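Local coordinates for putative uncharacterized protein (Chaetomium thermophilum, PDB 5T8V) that probably acts as a cohesin loader on chromatin, represented here by the HEAT-repeat C-terminal fragment of Scc2, at residues Ser1074-Leu1079 and Val1145-Ser1150; Ser1081-Ser1086 and Asn1152-Val1157; Ala1055-Phe1060 and Thr1122-Lys1127. One frame throughout, in Å; residues are numbered along the deposited sequence.

Contact 1. Residues Ser1074-Leu1079 and Val1145-Ser1150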
loop_
_atom_site.group_PDB
_atom_site.type_symbol
_atom_site.label_atom_id
_atom_site.label_comp_id
_atom_site.label_asym_id
_atom_site.label_seq_id
_atom_site.Cartn_x
_atom_site.Cartn_y
_atom_site.Cartn_z
ATOM N N SER A 1074 52.304 -4.183 2.378
ATOM C CA SER A 1074 53.073 -4.351 3.606
ATOM C C SER A 1074 52.739 -3.255 4.609
ATOM O O SER A 1074 52.394 -3.536 5.765
ATOM C CB SER A 1074 54.568 -4.354 3.291
ATOM O OG SER A 1074 55.332 -4.587 4.460
ATOM N N LEU A 1075 52.830 -1.990 4.182
ATOM C CA LEU A 1075 52.483 -0.895 5.083
ATOM C C LEU A 1075 51.056 -1.028 5.599
ATOM O O LEU A 1075 50.777 -0.679 6.753
ATOM C CB LEU A 1075 52.666 0.448 4.373
ATOM C CG LEU A 1075 54.056 0.745 3.803
ATOM C CD1 LEU A 1075 54.092 2.147 3.214
ATOM C CD2 LEU A 1075 55.142 0.582 4.858
ATOM N N LYS A 1076 50.145 -1.537 4.769
ATOM C CA LYS A 1076 48.756 -1.690 5.185
ATOM C C LYS A 1076 48.631 -2.723 6.296
ATOM O O LYS A 1076 47.946 -2.490 7.299
ATOM C CB LYS A 1076 47.889 -2.079 3.986
ATOM C CG LYS A 1076 46.405 -2.213 4.304
ATOM C CD LYS A 1076 45.614 -2.590 3.066
ATOM C CE LYS A 1076 44.998 -3.974 3.189
ATOM N NZ LYS A 1076 44.554 -4.513 1.870
ATOM N N GLU A 1077 49.281 -3.879 6.134
ATOM C CA GLU A 1077 49.263 -4.883 7.194
ATOM C C GLU A 1077 49.875 -4.331 8.475
ATOM O O GLU A 1077 49.293 -4.452 9.561
ATOM C CB GLU A 1077 50.005 -6.139 6.739
ATOM C CG GLU A 1077 49.371 -6.831 5.545
ATOM C CD GLU A 1077 47.933 -7.225 5.804
ATOM O OE1 GLU A 1077 47.646 -7.716 6.916
ATOM O OE2 GLU A 1077 47.089 -7.030 4.903
ATOM N N PHE A 1078 51.050 -3.710 8.361
ATOM C CA PHE A 1078 51.719 -3.158 9.534
ATOM C C PHE A 1078 50.812 -2.188 10.283
ATOM O O PHE A 1078 50.586 -2.336 11.490
ATOM C CB PHE A 1078 53.016 -2.468 9.111
ATOM C CG PHE A 1078 53.639 -1.628 10.189
ATOM C CD1 PHE A 1078 53.866 -2.150 11.450
ATOM C CD2 PHE A 1078 54.013 -0.320 9.934
ATOM C CE1 PHE A 1078 54.442 -1.378 12.442
ATOM C CE2 PHE A 1078 54.593 0.458 10.921
ATOM C CZ PHE A 1078 54.807 -0.072 12.175
ATOM N N LEU A 1079 50.273 -1.191 9.578
ATOM C CA LEU A 1079 49.464 -0.171 10.241
ATOM C C LEU A 1079 48.167 -0.756 10.793
ATOM O O LEU A 1079 47.744 -0.408 11.903
ATOM C CB LEU A 1079 49.177 0.968 9.266
ATOM C CG LEU A 1079 50.426 1.752 8.857
ATOM C CD1 LEU A 1079 50.197 2.517 7.568
ATOM C CD2 LEU A 1079 50.841 2.698 9.973
ATOM N N VAL A 1145 44.625 5.085 -0.380
ATOM C CA VAL A 1145 43.753 5.753 0.581
ATOM C C VAL A 1145 43.407 4.831 1.736
ATOM O O VAL A 1145 43.074 5.305 2.826
ATOM C CB VAL A 1145 42.464 6.268 -0.099
ATOM C CG1 VAL A 1145 41.693 5.128 -0.699
ATOM C CG2 VAL A 1145 41.592 7.029 0.894
ATOM N N GLU A 1146 43.459 3.517 1.523
ATOM C CA GLU A 1146 43.224 2.589 2.622
ATOM C C GLU A 1146 44.380 2.616 3.610
ATOM O O GLU A 1146 44.185 2.336 4.799
ATOM C CB GLU A 1146 43.008 1.177 2.079
ATOM C CG GLU A 1146 42.409 0.209 3.081
ATOM C CD GLU A 1146 42.025 -1.113 2.447
ATOM O OE1 GLU A 1146 42.164 -1.241 1.213
ATOM O OE2 GLU A 1146 41.585 -2.022 3.181
ATOM N N VAL A 1147 45.583 2.949 3.139
ATOM C CA VAL A 1147 46.703 3.172 4.049
ATOM C C VAL A 1147 46.576 4.526 4.739
ATOM O O VAL A 1147 46.781 4.636 5.954
ATOM C CB VAL A 1147 48.032 3.044 3.284
ATOM C CG1 VAL A 1147 49.208 3.525 4.134
ATOM C CG2 VAL A 1147 48.251 1.602 2.856
ATOM N N LEU A 1148 46.237 5.576 3.984
ATOM C CA LEU A 1148 46.135 6.906 4.584
ATOM C C LEU A 1148 45.030 6.964 5.627
ATOM O O LEU A 1148 45.160 7.659 6.639
ATOM C CB LEU A 1148 45.896 7.963 3.507
ATOM C CG LEU A 1148 47.145 8.761 3.137
ATOM C CD1 LEU A 1148 48.196 7.822 2.598
ATOM C CD2 LEU A 1148 46.815 9.837 2.116
ATOM N N ALA A 1149 43.924 6.255 5.392
ATOM C CA ALA A 1149 42.847 6.232 6.372
ATOM C C ALA A 1149 43.342 5.690 7.703
ATOM O O ALA A 1149 43.014 6.231 8.762
ATOM C CB ALA A 1149 41.676 5.400 5.850
ATOM N N SER A 1150 44.147 4.626 7.667
ATOM C CA SER A 1150 44.738 4.104 8.894
ATOM C C SER A 1150 45.692 5.119 9.511
ATOM O O SER A 1150 45.605 5.427 10.707
ATOM C CB SER A 1150 45.463 2.788 8.601
ATOM O OG SER A 1150 46.082 2.274 9.765
#
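Lys-1076 lies along the flank of Glu-1146 and Val-1147, and its side chain can be followed atom by atom. CB rests against Val-1147 CG2 at 3.9 Å, the two backbones being close here: CA of Lys-1076 and CA of Val-1147 are 5.4 Å apart. CG stands anti to the backbone N (chi1 -178°) and directs the chain toward Glu-1146. CD then packs on the carboxylate carbon CD of Glu-1146 at 3.9 Å, and CE approaches Glu-1146 OE2 at the same distance. The Lys-1076 chain bends at chi3 (114°), which sets CE beside the carboxylate and leaves Lys-1076 NZ 4.1 Å from Glu-1146 OE2. That is too long for a salt bridge, so the evidence supports attraction between opposite charges along a largely aliphatic contact. With an alanine in place of Lys-1076, the Glu-1146 carboxylate would probably lose its nearby positive charge and the CD and CE methylenes lying beside it.

The axes of segments 1074-1079 and 1145-1150, on helices 1065-1086 and 1139-1154, approach to 9.5 Å at 27° in the same sense. Such near-parallel layering of helices, with helix 1115-1133 intervening in the chain, is what an alpha-solenoid of HEAT repeats produces.

Deeper in the interface, Val-1147 offers its other methyl, CG1, to Leu-1079 CD1 at 3.7 Å, the two side chains crossing at about a right angle. Val-1147 therefore sits between two residues of the facing helix, one methyl for each. Leu-1079 turns its CB toward Ser-1150, whose OG lies 3.4 Å away. No hydrogen bond joins the two segments; that hydroxyl is satisfied by Glu-1083 and Gln-1154. Behind the interface, Leu-1075 and Leu-1148 both reach Ile-1129 of helix 1115-1133.

Contact 2. Residues Ser1081-Ser1086 and Asn1152-Val1157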
loop_
_atom_site.group_PDB
_atom_site.type_symbol
_atom_site.label_atom_id
_atom_site.label_comp_id
_atom_site.label_asym_id
_atom_site.label_seq_id
_atom_site.Cartn_x
_atom_site.Cartn_y
_atom_site.Cartn_z
ATOM N N SER A 1081 47.543 -3.880 11.845
ATOM C CA SER A 1081 47.878 -4.551 13.096
ATOM C C SER A 1081 48.236 -3.542 14.179
ATOM O O SER A 1081 47.971 -3.780 15.364
ATOM C CB SER A 1081 49.028 -5.537 12.879
ATOM O OG SER A 1081 50.213 -4.866 12.492
ATOM N N GLU A 1082 48.827 -2.407 13.795
ATOM C CA GLU A 1082 49.082 -1.339 14.754
ATOM C C GLU A 1082 47.795 -0.705 15.262
ATOM O O GLU A 1082 47.827 0.001 16.275
ATOM C CB GLU A 1082 49.977 -0.268 14.124
ATOM C CG GLU A 1082 51.444 -0.650 14.062
ATOM C CD GLU A 1082 52.141 -0.501 15.400
ATOM O OE1 GLU A 1082 52.018 0.578 16.015
ATOM O OE2 GLU A 1082 52.805 -1.464 15.841
ATOM N N GLU A 1083 46.668 -0.933 14.584
ATOM C CA GLU A 1083 45.381 -0.477 15.095
ATOM C C GLU A 1083 44.699 -1.532 15.956
ATOM O O GLU A 1083 44.153 -1.203 17.014
ATOM C CB GLU A 1083 44.462 -0.073 13.943
ATOM C CG GLU A 1083 44.874 1.220 13.283
ATOM C CD GLU A 1083 43.870 1.699 12.259
ATOM O OE1 GLU A 1083 42.757 1.135 12.202
ATOM O OE2 GLU A 1083 44.197 2.638 11.507
ATOM N N LYS A 1084 44.710 -2.797 15.526
ATOM C CA LYS A 1084 44.250 -3.864 16.410
ATOM C C LYS A 1084 45.002 -3.831 17.732
ATOM O O LYS A 1084 44.440 -4.168 18.780
ATOM C CB LYS A 1084 44.430 -5.228 15.741
ATOM C CG LYS A 1084 43.674 -5.398 14.435
ATOM C CD LYS A 1084 43.971 -6.753 13.812
ATOM C CE LYS A 1084 43.364 -6.881 12.426
ATOM N NZ LYS A 1084 43.744 -8.164 11.773
ATOM N N ARG A 1085 46.270 -3.423 17.698
ATOM C CA ARG A 1085 47.087 -3.261 18.892
ATOM C C ARG A 1085 46.470 -2.247 19.847
ATOM O O ARG A 1085 46.057 -2.601 20.956
ATOM C CB ARG A 1085 48.498 -2.828 18.484
ATOM C CG ARG A 1085 49.403 -2.367 19.624
ATOM C CD ARG A 1085 50.708 -1.800 19.086
ATOM N NE ARG A 1085 50.480 -0.681 18.171
ATOM C CZ ARG A 1085 50.354 0.591 18.543
ATOM N NH1 ARG A 1085 50.435 0.934 19.822
ATOM N NH2 ARG A 1085 50.144 1.529 17.628
ATOM N N SER A 1086 46.404 -0.983 19.423
ATOM C CA SER A 1086 45.934 0.078 20.309
ATOM C C SER A 1086 44.482 -0.146 20.719
ATOM O O SER A 1086 44.155 -0.150 21.912
ATOM C CB SER A 1086 46.096 1.436 19.626
ATOM O OG SER A 1086 47.462 1.726 19.387
ATOM N N ASN A 1152 45.645 8.157 9.435
ATOM C CA ASN A 1152 44.910 9.266 10.031
ATOM C C ASN A 1152 44.132 8.824 11.266
ATOM O O ASN A 1152 44.092 9.549 12.267
ATOM C CB ASN A 1152 43.970 9.880 8.992
ATOM C CG ASN A 1152 43.292 11.139 9.490
ATOM O OD1 ASN A 1152 43.912 12.200 9.571
ATOM N ND2 ASN A 1152 42.009 11.032 9.818
ATOM N N ARG A 1153 43.512 7.642 11.215
ATOM C CA ARG A 1153 42.783 7.138 12.374
ATOM C C ARG A 1153 43.701 6.949 13.572
ATOM O O ARG A 1153 43.267 7.119 14.717
ATOM C CB ARG A 1153 42.091 5.816 12.034
ATOM C CG ARG A 1153 40.912 5.950 11.081
ATOM C CD ARG A 1153 40.082 4.676 11.027
ATOM N NE ARG A 1153 40.901 3.473 10.869
ATOM C CZ ARG A 1153 41.331 2.994 9.704
ATOM N NH1 ARG A 1153 41.034 3.614 8.569
ATOM N NH2 ARG A 1153 42.065 1.890 9.673
ATOM N N GLN A 1154 44.966 6.598 13.335
ATOM C CA GLN A 1154 45.895 6.410 14.443
ATOM C C GLN A 1154 46.439 7.732 14.966
ATOM O O GLN A 1154 46.759 7.836 16.156
ATOM C CB GLN A 1154 47.049 5.511 14.010
ATOM C CG GLN A 1154 46.635 4.112 13.610
ATOM C CD GLN A 1154 47.815 3.256 13.204
ATOM O OE1 GLN A 1154 48.857 3.262 13.859
ATOM N NE2 GLN A 1154 47.661 2.520 12.110
ATOM N N GLY A 1155 46.560 8.739 14.105
ATOM C CA GLY A 1155 47.061 10.031 14.523
ATOM C C GLY A 1155 48.551 10.216 14.369
ATOM O O GLY A 1155 49.146 11.005 15.114
ATOM N N LEU A 1156 49.181 9.513 13.425
ATOM C CA LEU A 1156 50.612 9.686 13.195
ATOM C C LEU A 1156 50.927 10.984 12.466
ATOM O O LEU A 1156 52.045 11.495 12.591
ATOM C CB LEU A 1156 51.170 8.510 12.395
ATOM C CG LEU A 1156 51.275 7.180 13.141
ATOM C CD1 LEU A 1156 50.241 6.205 12.632
ATOM C CD2 LEU A 1156 52.664 6.602 13.011
ATOM N N VAL A 1157 49.975 11.521 11.709
ATOM C CA VAL A 1157 50.172 12.745 10.944
ATOM C C VAL A 1157 49.195 13.797 11.451
ATOM O O VAL A 1157 48.108 13.477 11.944
ATOM C CB VAL A 1157 49.989 12.495 9.431
ATOM C CG1 VAL A 1157 48.547 12.101 9.114
ATOM C CG2 VAL A 1157 50.417 13.709 8.628
#
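Glu-1083, Gln-1154 and Arg-1153 carry this contact, where helices 1065-1086 and 1139-1154 of the HEAT-repeat solenoid reach their C-terminal ends. Glu-1083 has the largest area buried by the contact, and its extended chain reaches the facing helix end. There OE1 of Glu-1083 accepts a salt-bridging hydrogen bond from Arg-1153 NH2 at 2.7 Å, with an N-H...O angle of 161°. The donor comes from the syn side of the carboxylate, and OE1 lies near the guanidinium plane. Arg-1153 NE adds only a weak bond to the same oxygen, Glu-1083 OE1, at 3.3 Å. Because the two planes stand 84° apart, the groups do not form a flat two-oxygen, two-nitrogen pair. Glu-1083 OE2 is also close to Arg-1153 NH2, at 2.9 Å, and hydrogen-bonds Ser-1150 OG. Ser-1150 OG bonds Gln-1154 NE2 as well, so one hydroxyl is shared by acid and amide, consistent with its fixing their relative placement. Gln-1154 crosses Glu-1083 obliquely, setting its CG against Glu-1083 CG at 3.4 Å, with the amide plane perpendicular to the carboxylate. The other amide atom, Gln-1154 OE1, rests 3.7 Å from Glu-1082 CB.

Contact 3. Residues Ala1055-Phe1060 and Thr1122-Lys1127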
loop_
_atom_site.group_PDB
_atom_site.type_symbol
_atom_site.label_atom_id
_atom_site.label_comp_id
_atom_site.label_asym_id
_atom_site.label_seq_id
_atom_site.Cartn_x
_atom_site.Cartn_y
_atom_site.Cartn_z
ATOM N N ALA A 1055 65.145 1.193 -0.904
ATOM C CA ALA A 1055 64.441 0.424 -1.922
ATOM C C ALA A 1055 62.986 0.858 -2.030
ATOM O O ALA A 1055 62.422 0.876 -3.129
ATOM C CB ALA A 1055 64.536 -1.070 -1.613
ATOM N N PHE A 1056 62.357 1.208 -0.905
ATOM C CA PHE A 1056 60.990 1.719 -0.959
ATOM C C PHE A 1056 60.942 3.065 -1.673
ATOM O O PHE A 1056 60.116 3.276 -2.571
ATOM C CB PHE A 1056 60.414 1.837 0.455
ATOM C CG PHE A 1056 60.041 0.516 1.088
ATOM C CD1 PHE A 1056 60.240 -0.686 0.423
ATOM C CD2 PHE A 1056 59.475 0.482 2.353
ATOM C CE1 PHE A 1056 59.888 -1.888 1.012
ATOM C CE2 PHE A 1056 59.123 -0.718 2.945
ATOM C CZ PHE A 1056 59.329 -1.902 2.273
ATOM N N GLN A 1057 61.821 3.993 -1.287
ATOM C CA GLN A 1057 61.907 5.265 -1.996
ATOM C C GLN A 1057 62.168 5.044 -3.480
ATOM O O GLN A 1057 61.586 5.729 -4.329
ATOM C CB GLN A 1057 63.003 6.139 -1.386
ATOM C CG GLN A 1057 62.560 6.949 -0.175
ATOM C CD GLN A 1057 61.586 8.056 -0.536
ATOM O OE1 GLN A 1057 61.093 8.125 -1.662
ATOM N NE2 GLN A 1057 61.307 8.932 0.423
ATOM N N GLN A 1058 63.042 4.092 -3.812
ATOM C CA GLN A 1058 63.285 3.771 -5.214
ATOM C C GLN A 1058 62.003 3.310 -5.895
ATOM O O GLN A 1058 61.706 3.718 -7.024
ATOM C CB GLN A 1058 64.368 2.698 -5.322
ATOM C CG GLN A 1058 64.875 2.457 -6.738
ATOM C CD GLN A 1058 65.512 3.689 -7.362
ATOM O OE1 GLN A 1058 65.360 3.935 -8.559
ATOM N NE2 GLN A 1058 66.234 4.463 -6.560
ATOM N N VAL A 1059 61.227 2.462 -5.218
ATOM C CA VAL A 1059 59.962 1.983 -5.771
ATOM C C VAL A 1059 59.048 3.160 -6.084
ATOM O O VAL A 1059 58.579 3.326 -7.217
ATOM C CB VAL A 1059 59.294 0.998 -4.796
ATOM C CG1 VAL A 1059 57.820 0.797 -5.129
ATOM C CG2 VAL A 1059 60.018 -0.337 -4.816
ATOM N N PHE A 1060 58.779 3.994 -5.077
ATOM C CA PHE A 1060 57.867 5.115 -5.278
ATOM C C PHE A 1060 58.379 6.072 -6.346
ATOM O O PHE A 1060 57.580 6.670 -7.076
ATOM C CB PHE A 1060 57.648 5.851 -3.957
ATOM C CG PHE A 1060 56.871 5.058 -2.943
ATOM C CD1 PHE A 1060 55.645 4.502 -3.269
ATOM C CD2 PHE A 1060 57.371 4.861 -1.666
ATOM C CE1 PHE A 1060 54.930 3.772 -2.341
ATOM C CE2 PHE A 1060 56.661 4.129 -0.734
ATOM C CZ PHE A 1060 55.439 3.585 -1.071
ATOM N N THR A 1122 55.961 6.523 8.149
ATOM C CA THR A 1122 54.764 7.258 7.750
ATOM C C THR A 1122 55.127 8.634 7.206
ATOM O O THR A 1122 54.648 9.044 6.144
ATOM C CB THR A 1122 53.807 7.388 8.938
ATOM O OG1 THR A 1122 53.269 6.101 9.263
ATOM C CG2 THR A 1122 52.658 8.344 8.619
ATOM N N HIS A 1123 55.971 9.367 7.932
ATOM C CA HIS A 1123 56.359 10.693 7.472
ATOM C C HIS A 1123 57.218 10.613 6.218
ATOM O O HIS A 1123 57.064 11.432 5.305
ATOM C CB HIS A 1123 57.089 11.448 8.582
ATOM C CG HIS A 1123 56.174 12.198 9.497
ATOM N ND1 HIS A 1123 55.623 13.416 9.161
ATOM C CD2 HIS A 1123 55.705 11.902 10.733
ATOM C CE1 HIS A 1123 54.857 13.840 10.151
ATOM N NE2 HIS A 1123 54.890 12.940 11.117
ATOM N N ARG A 1124 58.126 9.635 6.144
ATOM C CA ARG A 1124 58.969 9.538 4.955
ATOM C C ARG A 1124 58.136 9.328 3.694
ATOM O O ARG A 1124 58.411 9.941 2.655
ATOM C CB ARG A 1124 59.988 8.412 5.108
ATOM C CG ARG A 1124 60.768 8.104 3.820
ATOM C CD ARG A 1124 62.263 8.200 4.020
ATOM N NE ARG A 1124 62.709 7.440 5.181
ATOM C CZ ARG A 1124 63.939 7.486 5.677
ATOM N NH1 ARG A 1124 64.861 8.260 5.116
ATOM N NH2 ARG A 1124 64.247 6.759 6.740
ATOM N N PHE A 1125 57.120 8.469 3.757
ATOM C CA PHE A 1125 56.393 8.058 2.561
ATOM C C PHE A 1125 55.030 8.725 2.409
ATOM O O PHE A 1125 54.305 8.408 1.458
ATOM C CB PHE A 1125 56.225 6.536 2.560
ATOM C CG PHE A 1125 57.525 5.787 2.623
ATOM C CD1 PHE A 1125 58.401 5.800 1.549
ATOM C CD2 PHE A 1125 57.874 5.069 3.756
ATOM C CE1 PHE A 1125 59.598 5.112 1.604
ATOM C CE2 PHE A 1125 59.069 4.381 3.815
ATOM C CZ PHE A 1125 59.934 4.403 2.737
ATOM N N LEU A 1126 54.669 9.650 3.301
ATOM C CA LEU A 1126 53.348 10.268 3.231
ATOM C C LEU A 1126 53.101 10.896 1.863
ATOM O O LEU A 1126 52.046 10.688 1.254
ATOM C CB LEU A 1126 53.196 11.317 4.332
ATOM C CG LEU A 1126 51.837 12.023 4.382
ATOM C CD1 LEU A 1126 50.726 11.039 4.722
ATOM C CD2 LEU A 1126 51.861 13.167 5.377
ATOM N N LYS A 1127 54.064 11.677 1.368
ATOM C CA LYS A 1127 53.879 12.352 0.086
ATOM C C LYS A 1127 53.597 11.353 -1.030
ATOM O O LYS A 1127 52.693 11.560 -1.848
ATOM C CB LYS A 1127 55.113 13.190 -0.244
ATOM C CG LYS A 1127 55.393 14.300 0.758
ATOM C CD LYS A 1127 56.660 15.065 0.407
ATOM C CE LYS A 1127 56.915 16.206 1.379
ATOM N NZ LYS A 1127 58.163 16.956 1.050
#
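Phe-1125 inserts its ring between the side chains of Phe-1056, Gln-1057 and Phe-1060, and the three phenylalanines form an aromatic cluster. Its CZ meets CB of Phe-1056 at 3.5 Å. The edge of the Phe-1056 ring is turned to the Phe-1125 face in an offset edge-to-face pair, centroids 6.0 Å apart and planes at 60°. Phe-1060 approaches from one helical turn on: its CE2 nears Phe-1125 CD1, and with centroids 5.4 Å apart and planes at 54° the pair is oblique. Gln-1057, between them in sequence, lays CG against Phe-1125 CE1 at 3.9 Å. A bend at chi2 (-69°) then carries its amide across to Arg-1124, where Gln-1057 NE2 lies 3.5 Å from Arg-1124 CG.

Arg-1124 in turn places that same CG over the centre of the Phe-1125 ring, 3.8 Å above its plane, so the ring is backed by its own neighbour in sequence. The guanidinium is held farther out by a cation-pi contact with Tyr-1053. No hydrogen bond crosses between the segments; the evidence is of apolar packing.

The axes of segments 1055-1060 and 1122-1127 come within 10.9 Å and run nearly parallel, the cluster packing between helices 1050-1062 and 1115-1133 of the HEAT-repeat solenoid. Helix 1065-1086 packs behind it through Val-1071, which touches both Phe-1056 and Phe-1060, while Leu-1126 faces the loop residue Val-1157.

From the N terminus, residues 1055-1060 come first, followed by 1074-1079 and 1081-1086 on the next helix; their partners 1122-1127, 1145-1150 and 1152-1157 appear in the same order. Every pair of contacts therefore crosses and none nests. Contact 3 closes first, over 61 residues, and contacts 1 and 2 each over 65; the unmodelled span 1088-1111 lies inside all three loops. Contacts 1 and 2, their centres about 9 Å apart, join the same two helices, whereas contact 3 joins the two that precede each of them in the chain. Packing of Leu-1079 and Leu-1156 on Thr-1122, and of Val-1157 on Leu-1126, puts contact 3 in touch with the other two.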